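Local coordinates for succinylglutamate desuccinylase/aspartoacylase (Ruegeria sp. TM1040, PDB 3NA6), which probably hydrolyses the amide bond of an N-acylated amino acid, as zinc-dependent succinylglutamate desuccinylases and aspartoacylases do, at residues P89-P94 with G193-A198; R112-R117 with Y129-L134; E62-V67 with A219-I224; G266-M271 with D321-I326. All coordinates share one frame; numbering follows the deposited sequence.

In the fold
Contacts 1, 2 and 3 belong to the catalytic alpha/beta domain, whereas contact 4 lies in the beta-rich part later in the chain. Contacts 1 and 2, with centres about 8 Å apart, share one aromatic cluster: Phe91 meets Phe130, and Tyr195 meets Phe114. Contact 3 lies about 17 Å from contact 1, centre to centre, and touches it where Pro66 packs on Pro89 and Tyr90. It includes Glu62, which with His59 and His145 faces a vacant point, possibly the empty zinc site. Contact 4 is about 24 Å from contact 3, centre to centre, within a chain, yet Asn222 packs on Glu269 of a neighbouring subunit, so the assembly brings the two together.

Contact 1 (P89-P94 with G193-A198); sequences PYFNYP and GMYDTA
Phe91 drives the edge of its ring onto one face of Tyr195, a T-shaped aromatic pair inside the alpha/beta catalytic domain of the zinc-exopeptidase clan. The ring centroids lie 5.2 Å apart and the planes are inclined by 68°, so the pair is tilted from a perfect T. In Phe91 the CG atom is anti to the backbone N (chi1 -171°), which extends the ring toward the helix that starts at Tyr195; a similar extended first torsion in Tyr195 (chi1 -173°) lets its ring meet the phenylalanine. The two backbones remain well apart, their nearest CA atoms, those of Phe91 and Tyr195, being 11.2 Å from each other, and the rings span the gap. Phe130 and Phe114 continue the aromatic cluster, and Thr55 of strand 51-55 touches both rings of the pair. Behind Phe91 the chain turns sharply through Asn92, centre of an inverse gamma turn and N-cap of helix 93-97. On the other side, Met194, a selenomethionine, is the N-cap residue of helix 195-200. The approach itself is made by the far end of the phenylalanine: CE2 of Phe91 stands 4.0 Å above the plane of Tyr195, over the ring centre, while Phe91 CZ makes the closest touch, 3.9 Å from Tyr195 CE1.

Contact 2 (R112-R117 with Y129-L134); sequences RAFPGR and YFQRTL
Gln131 lays its amide oxygen against the rim of Phe114 and against Pro115. OE1 of Gln131 lies in the plane of the Phe114 ring, at its edge, 3.5 Å from CD2 of Phe114, a placement that sets the oxygen beside the weakly positive ring hydrogens; ring and amide planes are 60° apart. The same oxygen is 3.6 Å from Pro115 CB, and CG of Gln131 rests 3.8 Å from that CB. Next to the amide, CE2 of Phe114 packs 4.0 Å from Phe130 CB, while the Phe130 ring turns away toward Phe91. The glutamine leaves the helix with CG anti to its N (chi1 -179°) and then bends at chi2 (75°), which folds the amide over the loop. Cut back to alanine, Gln131 would probably no longer cover Pro115 CB and the edge of Phe114, opening a gap between loop and helix. A cis peptide bond before Pro115 helps shape the loop around these contacts, and the backbones of Phe114 and Gly193 are hydrogen-bonded. Gln131 itself lies in a wider pi-type turn, where Tyr129 O accepts from both Thr133 N and Leu134 N. Ala198 touches both Phe114 and Gln131, so these two join the loop to helices 122-134 and 195-200. Phe130 touches Leu53 and Thr55 of strand 51-55, which packs helix 122-134 on the central mixed sheet of the zinc-exopeptidase-like alpha/beta fold.

Contact 3 (E62-V67 with A219-I224); sequences EYEGPV and ARSNAI
Glu64 and Asn222 bring the first turns of two helices, 64-75 and 219-235, close together, with CA atoms 5.1 Å apart. Beside them Glu64 OE2 accepts from Ser221 OG (2.7 Å) through its anti lone pair, the one away from OE1. The serine hydroxyl sits between its backbone N and carbonyl carbon (chi1 69°), a rotation that faces it to the carboxylate. The bend at chi2 (78°) swings the carboxylate of Glu64 to the serine, and its CG lies 3.3 Å from Ser221 OG. On the adjoining turn Val67 crosses Asn222 at about a right angle, its CG2 3.9 Å from OD1 of Asn222, an oxygen whose hydrogen bond comes from Ser217 OG. The other Glu64 oxygen, OE1, pairs with Ser146 OG, so this buried carboxylate is held through both oxygens. Without it, as with an alanine here, Ser221 OG and Ser146 OG would probably lose the group that links them, and a gap would open between the helices. Ser146 N in turn bonds to Glu62 OE1, which makes Glu64 a likely second-shell support for the His-Xaa-Xaa-Glu motif of His59 and Glu62, probably zinc ligands together with His145, as in this family.

Contact 4 (G266-M271 with D321-I326); sequences GLFEIM and DCAAVI
Phe268 presents a flat ring whose far end reaches Ala323 of 321-326. One face of the ring is met by the backbone N of Ile270, which lies 4.2 Å above the plane and is offset toward the rim, while His312 forms an edge-to-face pair with the ring. Toward Ala323 the approach is oblique: CZ of Phe268 comes within 3.6 Å of Ala323 O, and CE1 of Phe268 packs 3.9 Å from Ala323 CB. The alanine thus offers both its methyl group and its carbonyl oxygen to one end of the aromatic ring. With CG anti to the backbone N (chi1 -177°), the phenylalanine extends straight from strand 266-270 across to its neighbour. Ile270, two residues on, adds a looser touch, with CD1 4.5 Å from that same Ala323 O. The two segments do not pair; even the closest CA atoms, of Ile270 and Ala323, are 8.3 Å apart, and Phe268 and, more loosely, Ile270 bridge the distance. Ile317 touches both Phe268 and Ala323, and the adjoining Cys322 is tied to Cys258 by a disulfide. Glu269, one residue after the phenylalanine, forms a salt bridge with Lys226 of a neighbouring subunit. Strand 266-270 belongs to one antiparallel sheet and strand 322-327 to another, so the contact joins two sheets of the C-terminal beta domain that accompanies the catalytic domain, as in aspartoacylases.

Contact 1 (P89-P94 with G193-A198)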
loop_
_atom_site.group_PDB
_atom_site.type_symbol
_atom_site.label_atom_id
_atom_site.label_comp_id
_atom_site.label_asym_id
_atom_site.label_seq_id
_atom_site.Cartn_x
_atom_site.Cartn_y
_atom_site.Cartn_z
ATOM N N PRO A 89 -12.957 -25.456 10.800
ATOM C CA PRO A 89 -12.029 -24.795 11.744
ATOM C C PRO A 89 -11.755 -23.336 11.422
ATOM O O PRO A 89 -11.433 -22.564 12.318
ATOM C CB PRO A 89 -10.737 -25.606 11.630
ATOM C CG PRO A 89 -11.012 -26.726 10.662
ATOM C CD PRO A 89 -12.314 -26.510 10.000
ATOM N N TYR A 90 -11.854 -22.986 10.141
ATOM C CA TYR A 90 -11.584 -21.642 9.666
ATOM C C TYR A 90 -12.833 -21.082 8.961
ATOM O O TYR A 90 -12.992 -21.193 7.766
ATOM C CB TYR A 90 -10.377 -21.652 8.734
ATOM C CG TYR A 90 -9.182 -22.444 9.170
ATOM C CD1 TYR A 90 -8.602 -22.247 10.406
ATOM C CD2 TYR A 90 -8.571 -23.344 8.297
ATOM C CE1 TYR A 90 -7.425 -22.957 10.794
ATOM C CE2 TYR A 90 -7.416 -24.047 8.651
ATOM C CZ TYR A 90 -6.853 -23.862 9.928
ATOM O OH TYR A 90 -5.704 -24.560 10.281
ATOM N N PHE A 91 -13.733 -20.511 9.749
ATOM C CA PHE A 91 -15.062 -20.088 9.323
ATOM C C PHE A 91 -14.984 -18.873 8.381
ATOM O O PHE A 91 -15.430 -18.936 7.251
ATOM C CB PHE A 91 -15.834 -19.804 10.599
ATOM C CG PHE A 91 -17.323 -19.548 10.452
ATOM C CD1 PHE A 91 -18.026 -19.764 9.292
ATOM C CD2 PHE A 91 -18.010 -19.107 11.572
ATOM C CE1 PHE A 91 -19.373 -19.522 9.243
ATOM C CE2 PHE A 91 -19.371 -18.879 11.534
ATOM C CZ PHE A 91 -20.045 -19.073 10.384
ATOM N N ASN A 92 -14.419 -17.759 8.819
ATOM C CA ASN A 92 -14.106 -16.694 7.862
ATOM C C ASN A 92 -12.729 -16.984 7.323
ATOM O O ASN A 92 -11.727 -16.360 7.718
ATOM C CB ASN A 92 -14.162 -15.297 8.462
ATOM C CG ASN A 92 -14.094 -14.227 7.399
ATOM O OD1 ASN A 92 -13.744 -14.517 6.239
ATOM N ND2 ASN A 92 -14.489 -13.002 7.752
ATOM N N TYR A 93 -12.694 -17.926 6.397
ATOM C CA TYR A 93 -11.449 -18.455 5.908
ATOM C C TYR A 93 -10.513 -17.371 5.369
ATOM O O TYR A 93 -9.338 -17.327 5.739
ATOM C CB TYR A 93 -11.686 -19.590 4.915
ATOM C CG TYR A 93 -10.396 -20.204 4.391
ATOM C CD1 TYR A 93 -9.471 -20.773 5.249
ATOM C CD2 TYR A 93 -10.103 -20.179 3.041
ATOM C CE1 TYR A 93 -8.306 -21.323 4.772
ATOM C CE2 TYR A 93 -8.926 -20.708 2.558
ATOM C CZ TYR A 93 -8.044 -21.282 3.427
ATOM O OH TYR A 93 -6.897 -21.806 2.927
ATOM N N PRO A 94 -11.033 -16.457 4.551
ATOM C CA PRO A 94 -10.142 -15.379 4.085
ATOM C C PRO A 94 -9.548 -14.544 5.209
ATOM O O PRO A 94 -8.339 -14.230 5.148
ATOM C CB PRO A 94 -11.047 -14.562 3.155
ATOM C CG PRO A 94 -12.037 -15.596 2.646
ATOM C CD PRO A 94 -12.340 -16.399 3.873
ATOM N N GLY A 193 -27.818 -9.324 13.358
ATOM C CA GLY A 193 -26.782 -9.773 12.433
ATOM C C GLY A 193 -25.768 -10.793 12.936
ATOM O O GLY A 193 -24.934 -11.253 12.173
HETATM N N MSE A 194 -25.824 -11.138 14.222
HETATM C CA MSE A 194 -24.880 -12.077 14.777
HETATM C C MSE A 194 -25.208 -13.547 14.473
HETATM O O MSE A 194 -26.371 -13.954 14.341
HETATM C CB MSE A 194 -24.724 -11.848 16.271
HETATM C CG MSE A 194 -23.781 -10.669 16.588
HETATM SE SE MSE A 194 -23.635 -10.537 18.487
HETATM C CE MSE A 194 -22.266 -11.816 18.820
ATOM N N TYR A 195 -24.142 -14.324 14.330
ATOM C CA TYR A 195 -24.225 -15.752 14.176
ATOM C C TYR A 195 -24.999 -16.373 15.321
ATOM O O TYR A 195 -25.870 -17.182 15.088
ATOM C CB TYR A 195 -22.838 -16.364 14.103
ATOM C CG TYR A 195 -22.867 -17.831 13.780
ATOM C CD1 TYR A 195 -23.430 -18.296 12.610
ATOM C CD2 TYR A 195 -22.309 -18.756 14.644
ATOM C CE1 TYR A 195 -23.435 -19.654 12.313
ATOM C CE2 TYR A 195 -22.325 -20.095 14.359
ATOM C CZ TYR A 195 -22.869 -20.538 13.194
ATOM O OH TYR A 195 -22.866 -21.890 12.942
ATOM N N ASP A 196 -24.695 -15.976 16.547
ATOM C CA ASP A 196 -25.389 -16.525 17.709
ATOM C C ASP A 196 -26.896 -16.376 17.564
ATOM O O ASP A 196 -27.643 -17.296 17.871
ATOM C CB ASP A 196 -24.974 -15.831 19.000
ATOM C CG ASP A 196 -23.469 -15.950 19.308
ATOM O OD1 ASP A 196 -22.787 -16.891 18.835
ATOM O OD2 ASP A 196 -22.978 -15.082 20.060
ATOM N N THR A 197 -27.334 -15.205 17.123
ATOM C CA THR A 197 -28.766 -14.956 16.892
ATOM C C THR A 197 -29.351 -15.871 15.803
ATOM O O THR A 197 -30.439 -16.411 15.957
ATOM C CB THR A 197 -28.989 -13.464 16.622
ATOM O OG1 THR A 197 -28.334 -12.727 17.658
ATOM C CG2 THR A 197 -30.470 -13.088 16.583
ATOM N N ALA A 198 -28.610 -16.078 14.724
ATOM C CA ALA A 198 -29.033 -16.967 13.653
ATOM C C ALA A 198 -29.353 -18.373 14.200
ATOM O O ALA A 198 -30.358 -18.978 13.824
ATOM C CB ALA A 198 -27.936 -17.057 12.572
#

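Contact 2 (R112-R117 with Y129-L134)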
loop_
_atom_site.group_PDB
_atom_site.type_symbol
_atom_site.label_atom_id
_atom_site.label_comp_id
_atom_site.label_asym_id
_atom_site.label_seq_id
_atom_site.Cartn_x
_atom_site.Cartn_y
_atom_site.Cartn_z
ATOM N N ARG A 112 -21.130 -10.374 12.239
ATOM C CA ARG A 112 -22.255 -9.445 12.103
ATOM C C ARG A 112 -22.840 -9.432 10.681
ATOM O O ARG A 112 -23.540 -8.497 10.316
ATOM C CB ARG A 112 -21.816 -8.031 12.543
ATOM C CG ARG A 112 -20.946 -8.043 13.823
ATOM C CD ARG A 112 -21.156 -6.819 14.741
ATOM N NE ARG A 112 -20.140 -6.728 15.792
ATOM C CZ ARG A 112 -19.354 -5.672 15.994
ATOM N NH1 ARG A 112 -19.469 -4.587 15.238
ATOM N NH2 ARG A 112 -18.463 -5.696 16.974
ATOM N N ALA A 113 -22.568 -10.478 9.890
ATOM C CA ALA A 113 -23.006 -10.541 8.489
ATOM C C ALA A 113 -24.334 -11.274 8.247
ATOM O O ALA A 113 -24.811 -11.335 7.111
ATOM C CB ALA A 113 -21.882 -11.138 7.608
ATOM N N PHE A 114 -24.940 -11.807 9.297
ATOM C CA PHE A 114 -26.123 -12.683 9.159
ATOM C C PHE A 114 -27.422 -11.877 8.991
ATOM O O PHE A 114 -27.543 -10.796 9.540
ATOM C CB PHE A 114 -26.174 -13.688 10.314
ATOM C CG PHE A 114 -25.206 -14.804 10.120
ATOM C CD1 PHE A 114 -23.853 -14.616 10.380
ATOM C CD2 PHE A 114 -25.613 -15.984 9.537
ATOM C CE1 PHE A 114 -22.945 -15.603 10.106
ATOM C CE2 PHE A 114 -24.692 -16.992 9.272
ATOM C CZ PHE A 114 -23.360 -16.786 9.560
ATOM N N PRO A 115 -28.369 -12.377 8.175
ATOM C CA PRO A 115 -28.402 -13.679 7.518
ATOM C C PRO A 115 -27.598 -13.763 6.199
ATOM O O PRO A 115 -27.530 -14.820 5.608
ATOM C CB PRO A 115 -29.880 -13.859 7.235
ATOM C CG PRO A 115 -30.355 -12.471 6.964
ATOM C CD PRO A 115 -29.607 -11.622 7.926
ATOM N N GLY A 116 -26.975 -12.677 5.763
ATOM C CA GLY A 116 -26.174 -12.703 4.545
ATOM C C GLY A 116 -27.052 -12.737 3.307
ATOM O O GLY A 116 -28.262 -12.577 3.373
ATOM N N ARG A 117 -26.429 -12.916 2.165
ATOM C CA ARG A 117 -27.158 -13.028 0.914
ATOM C C ARG A 117 -26.294 -13.768 -0.089
ATOM O O ARG A 117 -25.069 -13.640 -0.057
ATOM C CB ARG A 117 -27.531 -11.647 0.401
ATOM C CG ARG A 117 -26.385 -10.675 0.270
ATOM C CD ARG A 117 -26.923 -9.262 0.153
ATOM N NE ARG A 117 -27.564 -9.046 -1.139
ATOM C CZ ARG A 117 -27.241 -8.090 -2.012
ATOM N NH1 ARG A 117 -26.274 -7.204 -1.768
ATOM N NH2 ARG A 117 -27.909 -8.009 -3.154
ATOM N N TYR A 129 -24.793 -19.188 3.192
ATOM C CA TYR A 129 -24.678 -20.633 3.077
ATOM C C TYR A 129 -24.886 -21.287 4.441
ATOM O O TYR A 129 -25.512 -22.339 4.550
ATOM C CB TYR A 129 -23.317 -21.031 2.475
ATOM C CG TYR A 129 -23.193 -22.505 2.209
ATOM C CD1 TYR A 129 -23.852 -23.101 1.138
ATOM C CD2 TYR A 129 -22.427 -23.304 3.018
ATOM C CE1 TYR A 129 -23.740 -24.452 0.915
ATOM C CE2 TYR A 129 -22.305 -24.635 2.782
ATOM C CZ TYR A 129 -22.964 -25.204 1.757
ATOM O OH TYR A 129 -22.828 -26.545 1.559
ATOM N N PHE A 130 -24.320 -20.685 5.482
ATOM C CA PHE A 130 -24.530 -21.187 6.832
ATOM C C PHE A 130 -25.975 -21.011 7.253
ATOM O O PHE A 130 -26.563 -21.936 7.790
ATOM C CB PHE A 130 -23.526 -20.573 7.831
ATOM C CG PHE A 130 -22.171 -21.282 7.817
ATOM C CD1 PHE A 130 -21.363 -21.226 6.676
ATOM C CD2 PHE A 130 -21.758 -22.049 8.879
ATOM C CE1 PHE A 130 -20.191 -21.882 6.614
ATOM C CE2 PHE A 130 -20.557 -22.728 8.827
ATOM C CZ PHE A 130 -19.768 -22.632 7.703
ATOM N N GLN A 131 -26.547 -19.834 7.008
ATOM C CA GLN A 131 -27.942 -19.545 7.379
ATOM C C GLN A 131 -28.950 -20.508 6.746
ATOM O O GLN A 131 -29.808 -21.045 7.438
ATOM C CB GLN A 131 -28.307 -18.133 6.932
ATOM C CG GLN A 131 -29.736 -17.663 7.282
ATOM C CD GLN A 131 -29.915 -17.313 8.753
ATOM O OE1 GLN A 131 -29.052 -16.683 9.365
ATOM N NE2 GLN A 131 -31.042 -17.736 9.329
ATOM N N ARG A 132 -28.835 -20.728 5.438
ATOM C CA ARG A 132 -29.868 -21.457 4.685
ATOM C C ARG A 132 -29.528 -22.904 4.354
ATOM O O ARG A 132 -30.430 -23.681 4.063
ATOM C CB ARG A 132 -30.224 -20.694 3.400
ATOM C CG ARG A 132 -30.896 -19.333 3.706
ATOM C CD ARG A 132 -31.619 -18.732 2.505
ATOM N NE ARG A 132 -30.657 -18.501 1.434
ATOM C CZ ARG A 132 -30.785 -18.879 0.168
ATOM N NH1 ARG A 132 -31.897 -19.455 -0.272
ATOM N NH2 ARG A 132 -29.798 -18.635 -0.674
ATOM N N THR A 133 -28.255 -23.294 4.397
ATOM C CA THR A 133 -27.898 -24.649 4.020
ATOM C C THR A 133 -27.378 -25.443 5.200
ATOM O O THR A 133 -27.924 -26.488 5.511
ATOM C CB THR A 133 -26.895 -24.685 2.835
ATOM O OG1 THR A 133 -27.453 -23.942 1.755
ATOM C CG2 THR A 133 -26.630 -26.121 2.368
ATOM N N LEU A 134 -26.341 -24.966 5.886
ATOM C CA LEU A 134 -25.755 -25.755 6.940
ATOM C C LEU A 134 -26.559 -25.745 8.250
ATOM O O LEU A 134 -26.848 -26.804 8.806
ATOM C CB LEU A 134 -24.310 -25.347 7.175
ATOM C CG LEU A 134 -23.342 -25.568 6.014
ATOM C CD1 LEU A 134 -21.928 -25.229 6.484
ATOM C CD2 LEU A 134 -23.445 -27.047 5.549
#

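Contact 3 (E62-V67 with A219-I224)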
loop_
_atom_site.group_PDB
_atom_site.type_symbol
_atom_site.label_atom_id
_atom_site.label_comp_id
_atom_site.label_asym_id
_atom_site.label_seq_id
_atom_site.Cartn_x
_atom_site.Cartn_y
_atom_site.Cartn_z
ATOM N N GLU A 62 -8.218 -15.406 15.939
ATOM C CA GLU A 62 -8.685 -16.068 17.171
ATOM C C GLU A 62 -8.451 -17.588 17.024
ATOM O O GLU A 62 -9.128 -18.239 16.240
ATOM C CB GLU A 62 -10.163 -15.750 17.396
ATOM C CG GLU A 62 -10.376 -14.231 17.716
ATOM C CD GLU A 62 -11.850 -13.811 17.801
ATOM O OE1 GLU A 62 -12.740 -14.693 17.985
ATOM O OE2 GLU A 62 -12.125 -12.585 17.685
ATOM N N TYR A 63 -7.504 -18.133 17.782
ATOM C CA TYR A 63 -6.858 -19.401 17.413
ATOM C C TYR A 63 -7.203 -20.636 18.216
ATOM O O TYR A 63 -6.936 -21.726 17.755
ATOM C CB TYR A 63 -5.341 -19.220 17.425
ATOM C CG TYR A 63 -4.918 -18.215 16.367
ATOM C CD1 TYR A 63 -4.848 -18.587 15.045
ATOM C CD2 TYR A 63 -4.640 -16.903 16.690
ATOM C CE1 TYR A 63 -4.498 -17.676 14.042
ATOM C CE2 TYR A 63 -4.272 -15.980 15.697
ATOM C CZ TYR A 63 -4.227 -16.371 14.392
ATOM O OH TYR A 63 -3.887 -15.474 13.431
ATOM N N GLU A 64 -7.760 -20.498 19.410
ATOM C CA GLU A 64 -8.009 -21.692 20.230
ATOM C C GLU A 64 -8.977 -22.673 19.543
ATOM O O GLU A 64 -8.742 -23.892 19.523
ATOM C CB GLU A 64 -8.566 -21.351 21.618
ATOM C CG GLU A 64 -7.562 -20.833 22.686
ATOM C CD GLU A 64 -7.188 -19.364 22.502
ATOM O OE1 GLU A 64 -7.767 -18.716 21.589
ATOM O OE2 GLU A 64 -6.338 -18.865 23.292
ATOM N N GLY A 65 -10.087 -22.151 19.022
ATOM C CA GLY A 65 -11.082 -23.001 18.375
ATOM C C GLY A 65 -10.490 -23.716 17.174
ATOM O O GLY A 65 -10.600 -24.927 17.043
ATOM N N PRO A 66 -9.796 -22.971 16.320
ATOM C CA PRO A 66 -9.160 -23.624 15.186
ATOM C C PRO A 66 -8.209 -24.780 15.534
ATOM O O PRO A 66 -8.198 -25.801 14.835
ATOM C CB PRO A 66 -8.438 -22.465 14.519
ATOM C CG PRO A 66 -9.380 -21.326 14.718
ATOM C CD PRO A 66 -9.853 -21.507 16.137
ATOM N N VAL A 67 -7.410 -24.632 16.587
ATOM C CA VAL A 67 -6.546 -25.732 17.034
ATOM C C VAL A 67 -7.397 -26.938 17.449
ATOM O O VAL A 67 -7.140 -28.074 17.024
ATOM C CB VAL A 67 -5.614 -25.278 18.176
ATOM C CG1 VAL A 67 -4.886 -26.484 18.796
ATOM C CG2 VAL A 67 -4.616 -24.238 17.655
ATOM N N ALA A 219 -0.830 -23.603 25.477
ATOM C CA ALA A 219 -1.226 -24.987 25.737
ATOM C C ALA A 219 -2.428 -25.015 26.676
ATOM O O ALA A 219 -3.350 -25.816 26.484
ATOM C CB ALA A 219 -0.077 -25.826 26.318
ATOM N N ARG A 220 -2.439 -24.145 27.692
ATOM C CA ARG A 220 -3.580 -24.096 28.635
ATOM C C ARG A 220 -4.860 -23.687 27.924
ATOM O O ARG A 220 -5.911 -24.301 28.137
ATOM C CB ARG A 220 -3.332 -23.138 29.819
ATOM C CG ARG A 220 -4.508 -23.077 30.861
ATOM C CD ARG A 220 -4.406 -21.811 31.755
ATOM N NE ARG A 220 -5.594 -21.563 32.590
ATOM C CZ ARG A 220 -6.370 -20.486 32.512
ATOM N NH1 ARG A 220 -6.089 -19.529 31.653
ATOM N NH2 ARG A 220 -7.412 -20.345 33.322
ATOM N N SER A 221 -4.787 -22.661 27.077
ATOM C CA SER A 221 -6.013 -22.166 26.422
ATOM C C SER A 221 -6.492 -23.146 25.340
ATOM O O SER A 221 -7.709 -23.394 25.211
ATOM C CB SER A 221 -5.865 -20.722 25.888
ATOM O OG SER A 221 -4.977 -20.631 24.786
ATOM N N ASN A 222 -5.536 -23.719 24.599
ATOM C CA ASN A 222 -5.828 -24.768 23.654
ATOM C C ASN A 222 -6.466 -25.953 24.384
ATOM O O ASN A 222 -7.436 -26.551 23.870
ATOM C CB ASN A 222 -4.578 -25.269 22.916
ATOM C CG ASN A 222 -3.955 -24.249 21.998
ATOM O OD1 ASN A 222 -4.619 -23.348 21.496
ATOM N ND2 ASN A 222 -2.647 -24.419 21.737
ATOM N N ALA A 223 -5.966 -26.288 25.586
ATOM C CA ALA A 223 -6.536 -27.434 26.308
ATOM C C ALA A 223 -7.983 -27.123 26.799
ATOM O O ALA A 223 -8.834 -28.012 26.814
ATOM C CB ALA A 223 -5.615 -27.887 27.447
ATOM N N ILE A 224 -8.256 -25.865 27.166
ATOM C CA ILE A 224 -9.604 -25.444 27.569
ATOM C C ILE A 224 -10.587 -25.674 26.411
ATOM O O ILE A 224 -11.686 -26.178 26.611
ATOM C CB ILE A 224 -9.661 -23.946 28.069
ATOM C CG1 ILE A 224 -8.920 -23.762 29.414
ATOM C CG2 ILE A 224 -11.165 -23.454 28.145
ATOM C CD1 ILE A 224 -8.524 -22.274 29.724
#

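Contact 4 (G266-M271 with D321-I326)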
loop_
_atom_site.group_PDB
_atom_site.type_symbol
_atom_site.label_atom_id
_atom_site.label_comp_id
_atom_site.label_asym_id
_atom_site.label_seq_id
_atom_site.Cartn_x
_atom_site.Cartn_y
_atom_site.Cartn_z
ATOM N N GLY A 266 -1.785 6.419 23.439
ATOM C CA GLY A 266 -0.492 6.373 24.082
ATOM C C GLY A 266 0.012 4.994 24.403
ATOM O O GLY A 266 -0.485 3.975 23.865
ATOM N N LEU A 267 1.011 5.001 25.281
ATOM C CA LEU A 267 1.637 3.823 25.859
ATOM C C LEU A 267 0.742 3.291 26.970
ATOM O O LEU A 267 0.497 3.959 27.963
ATOM C CB LEU A 267 3.020 4.182 26.431
ATOM C CG LEU A 267 3.845 3.068 27.094
ATOM C CD1 LEU A 267 4.079 1.977 26.077
ATOM C CD2 LEU A 267 5.182 3.572 27.694
ATOM N N PHE A 268 0.300 2.057 26.825
ATOM C CA PHE A 268 -0.717 1.493 27.725
ATOM C C PHE A 268 -0.057 0.727 28.866
ATOM O O PHE A 268 0.705 -0.228 28.625
ATOM C CB PHE A 268 -1.586 0.524 26.941
ATOM C CG PHE A 268 -2.710 -0.064 27.729
ATOM C CD1 PHE A 268 -3.724 0.745 28.206
ATOM C CD2 PHE A 268 -2.769 -1.413 27.978
ATOM C CE1 PHE A 268 -4.775 0.248 28.886
ATOM C CE2 PHE A 268 -3.846 -1.933 28.717
ATOM C CZ PHE A 268 -4.854 -1.088 29.134
ATOM N N GLU A 269 -0.322 1.156 30.093
ATOM C CA GLU A 269 0.149 0.447 31.263
ATOM C C GLU A 269 -1.030 -0.081 32.084
ATOM O O GLU A 269 -1.721 0.689 32.774
ATOM C CB GLU A 269 1.020 1.310 32.172
ATOM C CG GLU A 269 1.527 0.476 33.396
ATOM C CD GLU A 269 2.204 1.288 34.440
ATOM O OE1 GLU A 269 2.270 2.513 34.257
ATOM O OE2 GLU A 269 2.649 0.696 35.458
ATOM N N ILE A 270 -1.258 -1.390 32.035
ATOM C CA ILE A 270 -2.320 -1.982 32.875
ATOM C C ILE A 270 -1.748 -2.127 34.285
ATOM O O ILE A 270 -0.527 -2.298 34.436
ATOM C CB ILE A 270 -2.817 -3.314 32.302
ATOM C CG1 ILE A 270 -4.186 -3.635 32.903
ATOM C CG2 ILE A 270 -1.816 -4.440 32.528
ATOM C CD1 ILE A 270 -5.168 -4.047 31.935
HETATM N N MSE A 271 -2.600 -2.043 35.306
HETATM C CA MSE A 271 -2.131 -2.106 36.705
HETATM C C MSE A 271 -2.431 -3.419 37.437
HETATM O O MSE A 271 -1.864 -3.700 38.501
HETATM C CB MSE A 271 -2.712 -0.943 37.502
HETATM C CG MSE A 271 -2.397 0.417 36.901
HETATM SE SE MSE A 271 -0.483 0.776 36.543
HETATM C CE MSE A 271 0.270 0.648 38.320
ATOM N N ASP A 321 -10.482 3.244 22.413
ATOM C CA ASP A 321 -10.290 1.798 22.712
ATOM C C ASP A 321 -10.815 1.471 24.099
ATOM O O ASP A 321 -10.613 2.248 25.043
ATOM C CB ASP A 321 -8.818 1.373 22.639
ATOM C CG ASP A 321 -8.262 1.358 21.219
ATOM O OD1 ASP A 321 -9.041 1.470 20.265
ATOM O OD2 ASP A 321 -7.023 1.258 21.044
ATOM N N CYS A 322 -11.460 0.315 24.235
ATOM C CA CYS A 322 -11.797 -0.212 25.551
ATOM C C CYS A 322 -10.541 -0.674 26.289
ATOM O O CYS A 322 -9.914 -1.641 25.887
ATOM C CB CYS A 322 -12.766 -1.364 25.431
ATOM S SG CYS A 322 -13.334 -1.944 27.059
ATOM N N ALA A 323 -10.191 0.006 27.376
ATOM C CA ALA A 323 -8.983 -0.326 28.156
ATOM C C ALA A 323 -9.111 -1.624 28.956
ATOM O O ALA A 323 -8.167 -2.382 29.061
ATOM C CB ALA A 323 -8.640 0.816 29.124
ATOM N N ALA A 324 -10.266 -1.846 29.548
ATOM C CA ALA A 324 -10.435 -2.913 30.498
ATOM C C ALA A 324 -11.899 -3.028 30.871
ATOM O O ALA A 324 -12.670 -2.059 30.740
ATOM C CB ALA A 324 -9.620 -2.622 31.743
ATOM N N VAL A 325 -12.285 -4.218 31.321
ATOM C CA VAL A 325 -13.625 -4.431 31.844
ATOM C C VAL A 325 -13.474 -5.158 33.171
ATOM O O VAL A 325 -12.737 -6.144 33.257
ATOM C CB VAL A 325 -14.477 -5.299 30.889
ATOM C CG1 VAL A 325 -15.849 -5.663 31.554
ATOM C CG2 VAL A 325 -14.662 -4.597 29.536
ATOM N N ILE A 326 -14.154 -4.652 34.203
ATOM C CA ILE A 326 -14.147 -5.249 35.545
ATOM C C ILE A 326 -15.410 -6.084 35.735
ATOM O O ILE A 326 -16.516 -5.576 35.615
ATOM C CB ILE A 326 -14.078 -4.158 36.640
ATOM C CG1 ILE A 326 -12.821 -3.303 36.472
ATOM C CG2 ILE A 326 -14.138 -4.796 38.059
ATOM C CD1 ILE A 326 -11.431 -4.115 36.339
#